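Local coordinates for uncharacterized protein (Magnetospirillum magneticum AMB-1, PDB 5MU5) that is a Maf glycosyltransferase that probably attaches sugars to flagellin and is involved in formation of the bacterial flagellum, at residues A[305-310]-A[334-339]; A[314-319]-A[343-348]. All blocks are in the same frame, centred on the assembly; numbering follows the deposited sequence.

Interaction 1: residues A[305-310]-A[334-339]; sequences TASRVL and AAVHEE. With SO4 (sulfate ion), chain B.
Arg308 reaches from helix 307-312 across to helix 327-340, where its guanidinium lies with one face over CG2 of Val336 and its edge turned to Glu339. CG stands anti to the backbone N (chi1 -178°) and the chain bends at chi3, which brings the guanidinium to Val336 and Glu339. Arg308 NH1 gives OE1 of Glu339 a salt-bridge hydrogen bond of 2.9 Å. OE1 lies in the guanidinium plane, but NH1 meets it from above the carboxylate, the two planes being 55° apart. Arg308 NH2 rests 3.7 Å from Val336 CG2. Val336, like Ser307, is buried: its other methyl, CG1, sits 3.8 Å from OG of Ser307. A leucine in place of Arg308 would probably leave the Glu339 carboxylate without this partner and uncover the CG2 side of Val336. A sulfate, probably from the crystallisation liquor, is hydrogen-bonded by Thr305 N and OG1 and also by Ser280 OG. The contact joins two consecutive connecting helices of the alpha/beta fold, which follow strands 299-303 and 319-322. Phe342, just after helix 327-340, touches Ser307, while Leu310 packs on Ile300 and Ser302 of strand 299-303 and, with Ala306, on Val278 of strand 275-278.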
loop_
_atom_site.group_PDB
_atom_site.type_symbol
_atom_site.label_atom_id
_atom_site.label_comp_id
_atom_site.label_asym_id
_atom_site.label_seq_id
_atom_site.Cartn_x
_atom_site.Cartn_y
_atom_site.Cartn_z
ATOM N N THR A 305 17.549 7.985 16.354
ATOM C CA THR A 305 18.959 8.289 16.626
ATOM C C THR A 305 19.264 9.716 17.041
ATOM O O THR A 305 20.396 10.014 17.452
ATOM C CB THR A 305 19.873 7.927 15.423
ATOM O OG1 THR A 305 19.381 8.547 14.217
ATOM C CG2 THR A 305 19.925 6.426 15.242
ATOM N N ALA A 306 18.273 10.589 16.942
ATOM C CA ALA A 306 18.393 11.971 17.435
ATOM C C ALA A 306 18.808 12.034 18.906
ATOM O O ALA A 306 19.374 13.019 19.365
ATOM C CB ALA A 306 17.056 12.663 17.289
ATOM N N SER A 307 18.509 10.983 19.651
ATOM C CA SER A 307 18.790 10.951 21.079
ATOM C C SER A 307 20.273 11.160 21.393
ATOM O O SER A 307 20.624 11.825 22.374
ATOM C CB SER A 307 18.299 9.624 21.670
ATOM O OG SER A 307 18.912 8.507 21.028
ATOM N N ARG A 308 21.130 10.628 20.529
ATOM C CA ARG A 308 22.574 10.747 20.702
ATOM C C ARG A 308 23.029 12.200 20.842
ATOM O O ARG A 308 23.739 12.533 21.786
ATOM C CB ARG A 308 23.305 10.061 19.539
ATOM C CG ARG A 308 24.803 10.089 19.668
ATOM C CD ARG A 308 25.497 9.253 18.593
ATOM N NE ARG A 308 25.421 7.800 18.821
ATOM C CZ ARG A 308 26.093 7.132 19.766
ATOM N NH1 ARG A 308 26.891 7.770 20.628
ATOM N NH2 ARG A 308 25.951 5.816 19.866
ATOM N N VAL A 309 22.603 13.065 19.925
ATOM C CA VAL A 309 23.029 14.466 19.938
ATOM C C VAL A 309 22.378 15.256 21.087
ATOM O O VAL A 309 22.997 16.133 21.689
ATOM C CB VAL A 309 22.819 15.164 18.562
ATOM C CG1 VAL A 309 21.346 15.278 18.176
ATOM C CG2 VAL A 309 23.478 16.546 18.577
ATOM N N LEU A 310 21.136 14.935 21.408
ATOM C CA LEU A 310 20.483 15.575 22.531
ATOM C C LEU A 310 21.225 15.210 23.810
ATOM O O LEU A 310 21.661 16.103 24.556
ATOM C CB LEU A 310 19.009 15.175 22.617
ATOM C CG LEU A 310 18.194 15.578 21.395
ATOM C CD1 LEU A 310 16.837 14.919 21.400
ATOM C CD2 LEU A 310 18.042 17.082 21.322
ATOM N N ALA A 334 20.548 0.794 22.301
ATOM C CA ALA A 334 21.302 0.277 23.449
ATOM C C ALA A 334 22.670 0.940 23.594
ATOM O O ALA A 334 23.098 1.228 24.702
ATOM C CB ALA A 334 21.467 -1.239 23.349
ATOM N N ALA A 335 23.362 1.157 22.474
ATOM C CA ALA A 335 24.679 1.835 22.475
ATOM C C ALA A 335 24.579 3.260 23.046
ATOM O O ALA A 335 25.452 3.713 23.781
ATOM C CB ALA A 335 25.255 1.868 21.057
ATOM N N VAL A 336 23.501 3.960 22.712
ATOM C CA VAL A 336 23.271 5.308 23.236
ATOM C C VAL A 336 22.982 5.257 24.744
ATOM O O VAL A 336 23.485 6.083 25.490
ATOM C CB VAL A 336 22.119 6.017 22.508
ATOM C CG1 VAL A 336 21.898 7.389 23.101
ATOM C CG2 VAL A 336 22.393 6.123 21.009
ATOM N N HIS A 337 22.162 4.302 25.173
ATOM C CA HIS A 337 21.882 4.064 26.598
ATOM C C HIS A 337 23.164 3.775 27.391
ATOM O O HIS A 337 23.403 4.336 28.464
ATOM C CB HIS A 337 20.929 2.869 26.731
ATOM C CG HIS A 337 20.622 2.478 28.143
ATOM N ND1 HIS A 337 19.800 3.221 28.967
ATOM C CD2 HIS A 337 20.990 1.394 28.861
ATOM C CE1 HIS A 337 19.692 2.623 30.137
ATOM N NE2 HIS A 337 20.404 1.512 30.097
ATOM N N GLU A 338 23.974 2.881 26.843
ATOM C CA GLU A 338 25.253 2.518 27.419
ATOM C C GLU A 338 26.165 3.739 27.562
ATOM O O GLU A 338 26.815 3.890 28.569
ATOM C CB GLU A 338 25.926 1.457 26.535
ATOM C CG GLU A 338 27.379 1.152 26.860
ATOM C CD GLU A 338 27.540 0.508 28.216
ATOM O OE1 GLU A 338 26.776 -0.434 28.516
ATOM O OE2 GLU A 338 28.438 0.931 28.977
ATOM N N GLU A 339 26.205 4.611 26.558
ATOM C CA GLU A 339 27.121 5.756 26.591
ATOM C C GLU A 339 26.634 6.933 27.431
ATOM O O GLU A 339 27.426 7.545 28.110
ATOM C CB GLU A 339 27.447 6.230 25.169
ATOM C CG GLU A 339 28.435 7.391 25.128
ATOM C CD GLU A 339 28.968 7.691 23.732
ATOM O OE1 GLU A 339 28.653 6.946 22.772
ATOM O OE2 GLU A 339 29.714 8.686 23.594
HETATM S S SO4 B . 16.738 7.465 12.642
HETATM O O1 SO4 B . 16.244 8.849 12.853
HETATM O O2 SO4 B . 18.107 7.574 12.047
HETATM O O3 SO4 B . 15.817 6.736 11.707
HETATM O O4 SO4 B . 16.722 6.758 13.962
#

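Interaction 2: residues A[314-319]-A[343-348]; sequences GIQPDF and GSATLI
Phe319 and Thr346 sit side by side as a parallel bridge pair, their side chains pointing the same way from the sheet. Phe319 CB lies 3.9 Å from Thr346 O and a little farther from the Ile348 methyl CD1, and CG comes nearer to the same methyl. CD1 of the Phe319 ring touches both partners, Ile348 CD1 and Thr346 CB, each at 3.7 Å, while CE1, further out, meets Thr346 CB and CG2. Thr346 CG2 lies at the ring edge, in its plane. With CG anti to the carbonyl carbon (chi1 -62°), the ring is set alongside Thr346; Leu522 and Val525 of helix 515-528 also touch it. This is the start of neighbouring parallel strands 319-322 and 346-350, joined by helix 327-340 in a beta-alpha-beta crossover in a largely parallel sheet, consistent with a Rossmann-like fold. Thr346 N donates to Asp318 O at 3.1 Å and a nearly straight 168°, and Phe319 CA makes a CA-H...O contact with Thr346 O. Before the strands, Gln316 folds back at chi2 (63°), and its NE2 binds the next residue's carbonyl, Pro317 O, at 2.8 Å, as well as Phe342 O. Gln316 NE2 also lies 3.6 Å from Ala345 CB, with OE1 beside Gly343 CA.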
loop_
_atom_site.group_PDB
_atom_site.type_symbol
_atom_site.label_atom_id
_atom_site.label_comp_id
_atom_site.label_asym_id
_atom_site.label_seq_id
_atom_site.Cartn_x
_atom_site.Cartn_y
_atom_site.Cartn_z
ATOM N N GLY A 314 23.572 17.304 26.906
ATOM C CA GLY A 314 22.856 17.483 28.147
ATOM C C GLY A 314 21.419 17.925 27.953
ATOM O O GLY A 314 20.924 18.791 28.672
ATOM N N ILE A 315 20.745 17.338 26.975
ATOM C CA ILE A 315 19.338 17.636 26.744
ATOM C C ILE A 315 18.585 16.360 27.032
ATOM O O ILE A 315 18.901 15.326 26.476
ATOM C CB ILE A 315 19.096 18.104 25.309
ATOM C CG1 ILE A 315 19.844 19.434 25.067
ATOM C CG2 ILE A 315 17.604 18.227 25.044
ATOM C CD1 ILE A 315 19.949 19.868 23.608
ATOM N N GLN A 316 17.608 16.431 27.925
ATOM C CA GLN A 316 16.833 15.257 28.310
ATOM C C GLN A 316 15.566 15.107 27.449
ATOM O O GLN A 316 14.658 15.902 27.547
ATOM C CB GLN A 316 16.449 15.374 29.790
ATOM C CG GLN A 316 15.528 14.280 30.315
ATOM C CD GLN A 316 16.154 12.894 30.252
ATOM O OE1 GLN A 316 17.262 12.682 30.741
ATOM N NE2 GLN A 316 15.440 11.941 29.662
ATOM N N PRO A 317 15.510 14.087 26.586
ATOM C CA PRO A 317 14.231 13.829 25.935
ATOM C C PRO A 317 13.146 13.483 26.951
ATOM O O PRO A 317 13.416 12.797 27.924
ATOM C CB PRO A 317 14.492 12.590 25.077
ATOM C CG PRO A 317 15.949 12.451 24.987
ATOM C CD PRO A 317 16.564 13.168 26.142
ATOM N N ASP A 318 11.932 13.950 26.719
ATOM C CA ASP A 318 10.792 13.563 27.526
ATOM C C ASP A 318 10.260 12.265 26.948
ATOM O O ASP A 318 9.889 11.339 27.674
ATOM C CB ASP A 318 9.757 14.667 27.493
ATOM C CG ASP A 318 10.265 15.968 28.170
ATOM O OD1 ASP A 318 10.376 15.963 29.416
ATOM O OD2 ASP A 318 10.528 16.988 27.466
ATOM N N PHE A 319 10.254 12.186 25.621
ATOM C CA PHE A 319 9.851 10.971 24.929
ATOM C C PHE A 319 10.893 10.566 23.928
ATOM O O PHE A 319 11.496 11.425 23.291
ATOM C CB PHE A 319 8.496 11.144 24.251
ATOM C CG PHE A 319 7.394 11.429 25.218
ATOM C CD1 PHE A 319 6.950 10.438 26.080
ATOM C CD2 PHE A 319 6.823 12.688 25.298
ATOM C CE1 PHE A 319 5.939 10.683 26.994
ATOM C CE2 PHE A 319 5.816 12.945 26.208
ATOM C CZ PHE A 319 5.381 11.937 27.066
ATOM N N GLY A 343 17.946 8.460 31.267
ATOM C CA GLY A 343 17.341 9.209 32.362
ATOM C C GLY A 343 15.883 8.862 32.578
ATOM O O GLY A 343 15.521 7.692 32.666
ATOM N N SER A 344 15.045 9.890 32.646
ATOM C CA SER A 344 13.612 9.715 32.883
ATOM C C SER A 344 12.762 9.621 31.595
ATOM O O SER A 344 11.546 9.714 31.668
ATOM C CB SER A 344 13.116 10.906 33.683
ATOM O OG SER A 344 13.328 12.077 32.912
ATOM N N ALA A 345 13.389 9.458 30.430
ATOM C CA ALA A 345 12.647 9.412 29.160
ATOM C C ALA A 345 11.688 8.230 29.087
ATOM O O ALA A 345 12.026 7.138 29.489
ATOM C CB ALA A 345 13.614 9.367 27.975
ATOM N N THR A 346 10.483 8.475 28.596
ATOM C CA THR A 346 9.523 7.418 28.311
ATOM C C THR A 346 9.715 7.046 26.847
ATOM O O THR A 346 9.892 7.917 26.001
ATOM C CB THR A 346 8.086 7.918 28.555
ATOM O OG1 THR A 346 7.891 8.043 29.956
ATOM C CG2 THR A 346 7.019 6.967 28.007
ATOM N N LEU A 347 9.697 5.758 26.555
ATOM C CA LEU A 347 9.784 5.269 25.186
ATOM C C LEU A 347 8.373 5.120 24.616
ATOM O O LEU A 347 7.524 4.489 25.233
ATOM C CB LEU A 347 10.526 3.929 25.172
ATOM C CG LEU A 347 10.750 3.110 23.890
ATOM C CD1 LEU A 347 9.457 2.495 23.406
ATOM C CD2 LEU A 347 11.387 3.908 22.774
ATOM N N ILE A 348 8.113 5.733 23.463
ATOM C CA ILE A 348 6.854 5.511 22.759
ATOM C C ILE A 348 7.239 4.770 21.512
ATOM O O ILE A 348 7.949 5.307 20.666
ATOM C CB ILE A 348 6.135 6.797 22.342
ATOM C CG1 ILE A 348 5.776 7.620 23.583
ATOM C CG2 ILE A 348 4.889 6.455 21.516
ATOM C CD1 ILE A 348 5.097 8.936 23.252
#

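Overall arrangement
Both contacts join successive elements of one alpha/beta domain built on a largely parallel sheet, and their segments alternate along the chain. Interaction 1 links helices 307-312 and 327-340, interaction 2 the starts of the strands that follow each of them. A Schellman motif with Gly314 as its C-prime residue ends the first helix, and Ile315 N reaches Leu310 O at 2.9 Å, tying the two contacts, whose centres are about 11 Å apart. Interaction 1 has its ion pair at the more exposed rim, Arg308 and Glu339, over buried Val336; interaction 2 combines backbone bridging and apolar packing, buried at Phe319, Thr346 and Ile348, with a polar amide near the exposed Gly343 and Ser344.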